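Local coordinates for protein mandelate racemase / muconate lactonizing enzyme (Burkholderia pseudomallei, PDB 2POD) that is of unconfirmed function but belongs to the enolase superfamily, binds a sodium ion at its metal site and may act as a lyase, at residues Lys4-Phe16 / Ile388-Asp401. Numbering follows the deposited sequence.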
loop_
_atom_site.group_PDB
_atom_site.type_symbol
_atom_site.label_atom_id
_atom_site.label_comp_id
_atom_site.label_asym_id
_atom_site.label_seq_id
_atom_site.Cartn_x
_atom_site.Cartn_y
_atom_site.Cartn_z
ATOM N N LYS B 4 20.313 37.715 -29.500
ATOM C CA LYS B 4 18.873 37.964 -29.351
ATOM C C LYS B 4 18.110 37.336 -30.514
ATOM O O LYS B 4 18.570 37.381 -31.656
ATOM C CB LYS B 4 18.581 39.468 -29.311
ATOM C CG LYS B 4 18.979 40.163 -28.022
ATOM C CD LYS B 4 18.214 41.467 -27.849
ATOM C CE LYS B 4 19.135 42.612 -27.438
ATOM N NZ LYS B 4 19.670 42.449 -26.056
ATOM N N ILE B 5 16.943 36.762 -30.225
ATOM C CA ILE B 5 16.104 36.147 -31.256
ATOM C C ILE B 5 15.342 37.225 -32.029
ATOM O O ILE B 5 14.665 38.072 -31.439
ATOM C CB ILE B 5 15.120 35.089 -30.663
ATOM C CG1 ILE B 5 15.894 33.921 -30.035
ATOM C CG2 ILE B 5 14.120 34.588 -31.730
ATOM C CD1 ILE B 5 15.036 32.943 -29.243
ATOM N N THR B 6 15.466 37.183 -33.351
ATOM C CA THR B 6 14.922 38.219 -34.220
ATOM C C THR B 6 13.671 37.760 -34.961
ATOM O O THR B 6 12.780 38.563 -35.231
ATOM C CB THR B 6 15.977 38.720 -35.232
ATOM O OG1 THR B 6 16.645 37.600 -35.836
ATOM C CG2 THR B 6 17.004 39.608 -34.530
ATOM N N GLU B 7 13.607 36.466 -35.267
ATOM C CA GLU B 7 12.687 35.937 -36.273
ATOM C C GLU B 7 12.496 34.421 -36.115
ATOM O O GLU B 7 13.459 33.684 -35.903
ATOM C CB GLU B 7 13.217 36.257 -37.674
ATOM C CG GLU B 7 12.170 36.304 -38.771
ATOM C CD GLU B 7 12.759 36.738 -40.103
ATOM O OE1 GLU B 7 13.024 35.859 -40.952
ATOM O OE2 GLU B 7 12.971 37.956 -40.292
ATOM N N ILE B 8 11.249 33.972 -36.217
ATOM C CA ILE B 8 10.922 32.546 -36.203
ATOM C C ILE B 8 10.136 32.169 -37.461
ATOM O O ILE B 8 9.136 32.802 -37.786
ATOM C CB ILE B 8 10.171 32.130 -34.881
ATOM C CG1 ILE B 8 11.151 32.114 -33.696
ATOM C CG2 ILE B 8 9.513 30.756 -35.019
ATOM C CD1 ILE B 8 10.511 32.253 -32.335
ATOM N N GLU B 9 10.605 31.145 -38.170
ATOM C CA GLU B 9 10.013 30.737 -39.443
ATOM C C GLU B 9 9.492 29.316 -39.339
ATOM O O GLU B 9 10.222 28.433 -38.914
ATOM C CB GLU B 9 11.073 30.766 -40.547
ATOM C CG GLU B 9 11.263 32.096 -41.222
ATOM C CD GLU B 9 12.015 31.970 -42.538
ATOM O OE1 GLU B 9 11.376 32.129 -43.601
ATOM O OE2 GLU B 9 13.239 31.703 -42.508
ATOM N N THR B 10 8.251 29.084 -39.758
ATOM C CA THR B 10 7.765 27.712 -39.938
ATOM C C THR B 10 7.661 27.318 -41.406
ATOM O O THR B 10 7.294 28.130 -42.256
ATOM C CB THR B 10 6.415 27.467 -39.240
ATOM O OG1 THR B 10 5.446 28.399 -39.734
ATOM C CG2 THR B 10 6.557 27.621 -37.724
ATOM N N LEU B 11 8.001 26.066 -41.692
ATOM C CA LEU B 11 8.004 25.556 -43.049
ATOM C C LEU B 11 7.135 24.308 -43.098
ATOM O O LEU B 11 7.415 23.326 -42.403
ATOM C CB LEU B 11 9.431 25.189 -43.487
ATOM C CG LEU B 11 10.688 26.074 -43.409
ATOM C CD1 LEU B 11 11.629 25.616 -44.504
ATOM C CD2 LEU B 11 10.448 27.572 -43.543
ATOM N N ARG B 12 6.089 24.348 -43.920
ATOM C CA ARG B 12 5.215 23.193 -44.119
ATOM C C ARG B 12 5.257 22.673 -45.559
ATOM O O ARG B 12 4.601 23.230 -46.443
ATOM C CB ARG B 12 3.775 23.540 -43.745
ATOM C CG ARG B 12 3.502 23.652 -42.258
ATOM C CD ARG B 12 2.005 23.578 -41.955
ATOM N NE ARG B 12 1.289 24.775 -42.397
ATOM C CZ ARG B 12 0.520 24.841 -43.482
ATOM N NH1 ARG B 12 -0.084 25.977 -43.797
ATOM N NH2 ARG B 12 0.352 23.775 -44.252
ATOM N N PRO B 13 6.017 21.593 -45.802
ATOM C CA PRO B 13 6.049 21.046 -47.161
ATOM C C PRO B 13 4.824 20.186 -47.451
ATOM O O PRO B 13 4.532 19.265 -46.690
ATOM C CB PRO B 13 7.327 20.200 -47.176
ATOM C CG PRO B 13 7.644 19.903 -45.731
ATOM C CD PRO B 13 6.852 20.827 -44.855
ATOM N N GLU B 14 4.102 20.482 -48.531
ATOM C CA GLU B 14 2.870 19.733 -48.819
ATOM C C GLU B 14 3.057 18.311 -49.341
ATOM O O GLU B 14 2.114 17.516 -49.332
ATOM C CB GLU B 14 1.862 20.519 -49.665
ATOM C CG GLU B 14 2.440 21.419 -50.729
ATOM C CD GLU B 14 1.358 22.036 -51.598
ATOM O OE1 GLU B 14 0.602 22.903 -51.098
ATOM O OE2 GLU B 14 1.264 21.643 -52.780
ATOM N N GLU B 15 4.274 17.984 -49.763
ATOM C CA GLU B 15 4.636 16.603 -50.083
ATOM C C GLU B 15 4.749 15.718 -48.844
ATOM O O GLU B 15 4.496 14.510 -48.917
ATOM C CB GLU B 15 5.930 16.532 -50.905
ATOM C CG GLU B 15 6.874 17.714 -50.725
ATOM C CD GLU B 15 6.661 18.821 -51.757
ATOM O OE1 GLU B 15 6.299 19.946 -51.351
ATOM O OE2 GLU B 15 6.858 18.566 -52.967
ATOM N N PHE B 16 5.139 16.319 -47.719
ATOM C CA PHE B 16 5.115 15.645 -46.415
ATOM C C PHE B 16 4.277 16.444 -45.416
ATOM O O PHE B 16 4.824 17.183 -44.593
ATOM C CB PHE B 16 6.540 15.425 -45.886
ATOM C CG PHE B 16 7.522 15.000 -46.941
ATOM C CD1 PHE B 16 7.560 13.680 -47.383
ATOM C CD2 PHE B 16 8.408 15.923 -47.500
ATOM C CE1 PHE B 16 8.464 13.279 -48.372
ATOM C CE2 PHE B 16 9.320 15.533 -48.487
ATOM C CZ PHE B 16 9.348 14.208 -48.922
ATOM N N ILE B 388 15.748 24.739 -50.689
ATOM C CA ILE B 388 14.666 23.834 -50.271
ATOM C C ILE B 388 13.278 24.273 -50.756
ATOM O O ILE B 388 12.438 23.434 -51.096
ATOM C CB ILE B 388 14.699 23.541 -48.724
ATOM C CG1 ILE B 388 13.911 22.277 -48.361
ATOM C CG2 ILE B 388 14.275 24.756 -47.886
ATOM C CD1 ILE B 388 14.517 21.002 -48.890
ATOM N N ARG B 389 13.073 25.587 -50.836
ATOM C CA ARG B 389 11.808 26.174 -51.286
ATOM C C ARG B 389 11.549 25.966 -52.786
ATOM O O ARG B 389 10.439 26.205 -53.262
ATOM C CB ARG B 389 11.758 27.667 -50.941
ATOM C CG ARG B 389 11.820 27.972 -49.447
ATOM C CD ARG B 389 11.912 29.473 -49.199
ATOM N NE ARG B 389 11.518 29.853 -47.840
ATOM C CZ ARG B 389 12.336 29.883 -46.787
ATOM N NH1 ARG B 389 11.869 30.248 -45.603
ATOM N NH2 ARG B 389 13.617 29.545 -46.904
ATOM N N GLU B 390 12.573 25.510 -53.509
ATOM C CA GLU B 390 12.502 25.301 -54.957
ATOM C C GLU B 390 12.198 23.849 -55.322
ATOM O O GLU B 390 11.361 23.592 -56.188
ATOM C CB GLU B 390 13.797 25.764 -55.638
ATOM C CG GLU B 390 13.856 27.262 -55.937
ATOM C CD GLU B 390 13.954 28.122 -54.681
ATOM O OE1 GLU B 390 15.002 28.079 -54.001
ATOM O OE2 GLU B 390 12.975 28.835 -54.374
ATOM N N ARG B 391 12.875 22.910 -54.659
ATOM C CA ARG B 391 12.622 21.474 -54.841
ATOM C C ARG B 391 11.249 21.063 -54.305
ATOM O O ARG B 391 10.593 20.173 -54.857
ATOM C CB ARG B 391 13.706 20.633 -54.156
ATOM C CG ARG B 391 15.112 21.193 -54.251
ATOM C CD ARG B 391 15.912 20.871 -53.002
ATOM N NE ARG B 391 16.619 19.598 -53.119
ATOM C CZ ARG B 391 17.908 19.474 -53.428
ATOM N NH1 ARG B 391 18.453 18.268 -53.510
ATOM N NH2 ARG B 391 18.656 20.546 -53.654
ATOM N N LEU B 392 10.825 21.719 -53.227
ATOM C CA LEU B 392 9.605 21.358 -52.516
ATOM C C LEU B 392 8.649 22.541 -52.491
ATOM O O LEU B 392 9.076 23.691 -52.368
ATOM C CB LEU B 392 9.944 20.945 -51.080
ATOM C CG LEU B 392 10.123 19.470 -50.706
ATOM C CD1 LEU B 392 11.219 18.752 -51.500
ATOM C CD2 LEU B 392 10.380 19.355 -49.217
ATOM N N THR B 393 7.356 22.256 -52.611
ATOM C CA THR B 393 6.321 23.262 -52.383
ATOM C C THR B 393 6.109 23.470 -50.884
ATOM O O THR B 393 5.543 22.615 -50.206
ATOM C CB THR B 393 4.986 22.859 -53.034
ATOM O OG1 THR B 393 5.234 22.152 -54.254
ATOM C CG2 THR B 393 4.122 24.087 -53.297
ATOM N N ILE B 394 6.573 24.606 -50.372
ATOM C CA ILE B 394 6.652 24.825 -48.935
ATOM C C ILE B 394 5.831 26.054 -48.532
ATOM O O ILE B 394 6.116 27.184 -48.953
ATOM C CB ILE B 394 8.129 24.935 -48.451
ATOM C CG1 ILE B 394 8.823 23.573 -48.542
ATOM C CG2 ILE B 394 8.203 25.446 -47.010
ATOM C CD1 ILE B 394 10.337 23.623 -48.399
ATOM N N ALA B 395 4.804 25.825 -47.721
ATOM C CA ALA B 395 4.043 26.923 -47.144
ATOM C C ALA B 395 4.810 27.521 -45.965
ATOM O O ALA B 395 5.008 26.862 -44.939
ATOM C CB ALA B 395 2.661 26.448 -46.720
ATOM N N VAL B 396 5.254 28.761 -46.125
ATOM C CA VAL B 396 6.019 29.438 -45.086
ATOM C C VAL B 396 5.160 30.403 -44.279
ATOM O O VAL B 396 4.171 30.939 -44.777
ATOM C CB VAL B 396 7.276 30.170 -45.637
ATOM C CG1 VAL B 396 8.269 29.174 -46.201
ATOM C CG2 VAL B 396 6.899 31.226 -46.683
ATOM N N ARG B 397 5.543 30.601 -43.025
ATOM C CA ARG B 397 4.968 31.643 -42.189
ATOM C C ARG B 397 6.076 32.209 -41.303
ATOM O O ARG B 397 7.020 31.503 -40.949
ATOM C CB ARG B 397 3.801 31.083 -41.362
ATOM C CG ARG B 397 2.910 32.140 -40.704
ATOM C CD ARG B 397 1.448 31.996 -41.112
ATOM N NE ARG B 397 0.700 31.093 -40.239
ATOM C CZ ARG B 397 0.106 31.450 -39.101
ATOM N NH1 ARG B 397 -0.552 30.542 -38.393
ATOM N NH2 ARG B 397 0.168 32.701 -38.660
ATOM N N ASN B 398 5.959 33.492 -40.975
ATOM C CA ASN B 398 7.045 34.264 -40.388
ATOM C C ASN B 398 6.513 35.133 -39.254
ATOM O O ASN B 398 5.408 35.667 -39.331
ATOM C CB ASN B 398 7.693 35.147 -41.466
ATOM C CG ASN B 398 9.000 35.780 -41.010
ATOM O OD1 ASN B 398 9.006 36.756 -40.254
ATOM N ND2 ASN B 398 10.115 35.237 -41.484
ATOM N N THR B 399 7.312 35.270 -38.205
ATOM C CA THR B 399 7.045 36.229 -37.141
ATOM C C THR B 399 8.366 36.846 -36.686
ATOM O O THR B 399 9.387 36.157 -36.635
ATOM C CB THR B 399 6.308 35.551 -35.963
ATOM O OG1 THR B 399 6.236 36.441 -34.839
ATOM C CG2 THR B 399 7.015 34.263 -35.562
ATOM N N SER B 400 8.350 38.144 -36.379
ATOM C CA SER B 400 9.585 38.898 -36.123
ATOM C C SER B 400 9.428 40.088 -35.165
ATOM O O SER B 400 8.354 40.295 -34.586
ATOM C CB SER B 400 10.255 39.334 -37.438
ATOM O OG SER B 400 9.307 39.803 -38.384
ATOM N N ASP B 401 10.514 40.845 -34.995
ATOM C CA ASP B 401 10.512 42.106 -34.245
ATOM C C ASP B 401 9.673 43.174 -34.953
ATOM O O ASP B 401 9.377 44.226 -34.385
ATOM C CB ASP B 401 11.947 42.620 -34.062
ATOM C CG ASP B 401 12.648 42.008 -32.858
ATOM O OD1 ASP B 401 13.430 41.053 -33.049
ATOM O OD2 ASP B 401 12.430 42.486 -31.722
#
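E9 and R389 meet in a salt bridge that ties strand 5-13 to the short helix 388-391 that precedes strand 394-400. R389, extended from CG to NE, reaches back over the sheet and places NH1 2.8 Å from E9 OE1; carboxylate and guanidinium planes lie 13° apart, with the oxygen at the guanidinium edge. The other carboxylate oxygen, OE2, accepts a hydrogen bond from H25 on strand 19-26, so each oxygen of E9 has its own partner. Next along the same face, N398 ND2 donates to E7 OE1 at 3.0 Å. The acceptor lies in the amide plane, yet the donor comes from above the carboxylate. With CG anti to the backbone N (chi1 -156°), the extended E7 chain crosses N398 at about a right angle.

Beneath these side chains runs an antiparallel ladder, with paired backbone bonds at I8/T399, T10/R397 and R12/A395. Through it the C-terminal strand 394-400 returns to the N-terminal capping domain of the enolase fold and forms an edge of its four-stranded sheet. At T6 and E7, both opposite H25, a classic beta bulge interrupts the pairing with strand 19-26.

On the opposite face, T10 OG1 bonds to E44 and H48 of helix 40-55. R12 NE makes a salt bridge to E44, while A395 CB sits over one face of its guanidinium, toward the rim.

Apolar contacts continue the E9 face: L11 CB packs on I394 CG2 at 3.7 Å, and CD2 lies alongside V396 CG1. L392 CD2 touches P13 CB at 3.8 Å and approaches the F16 ring edge at CE2, 4.0 Å away.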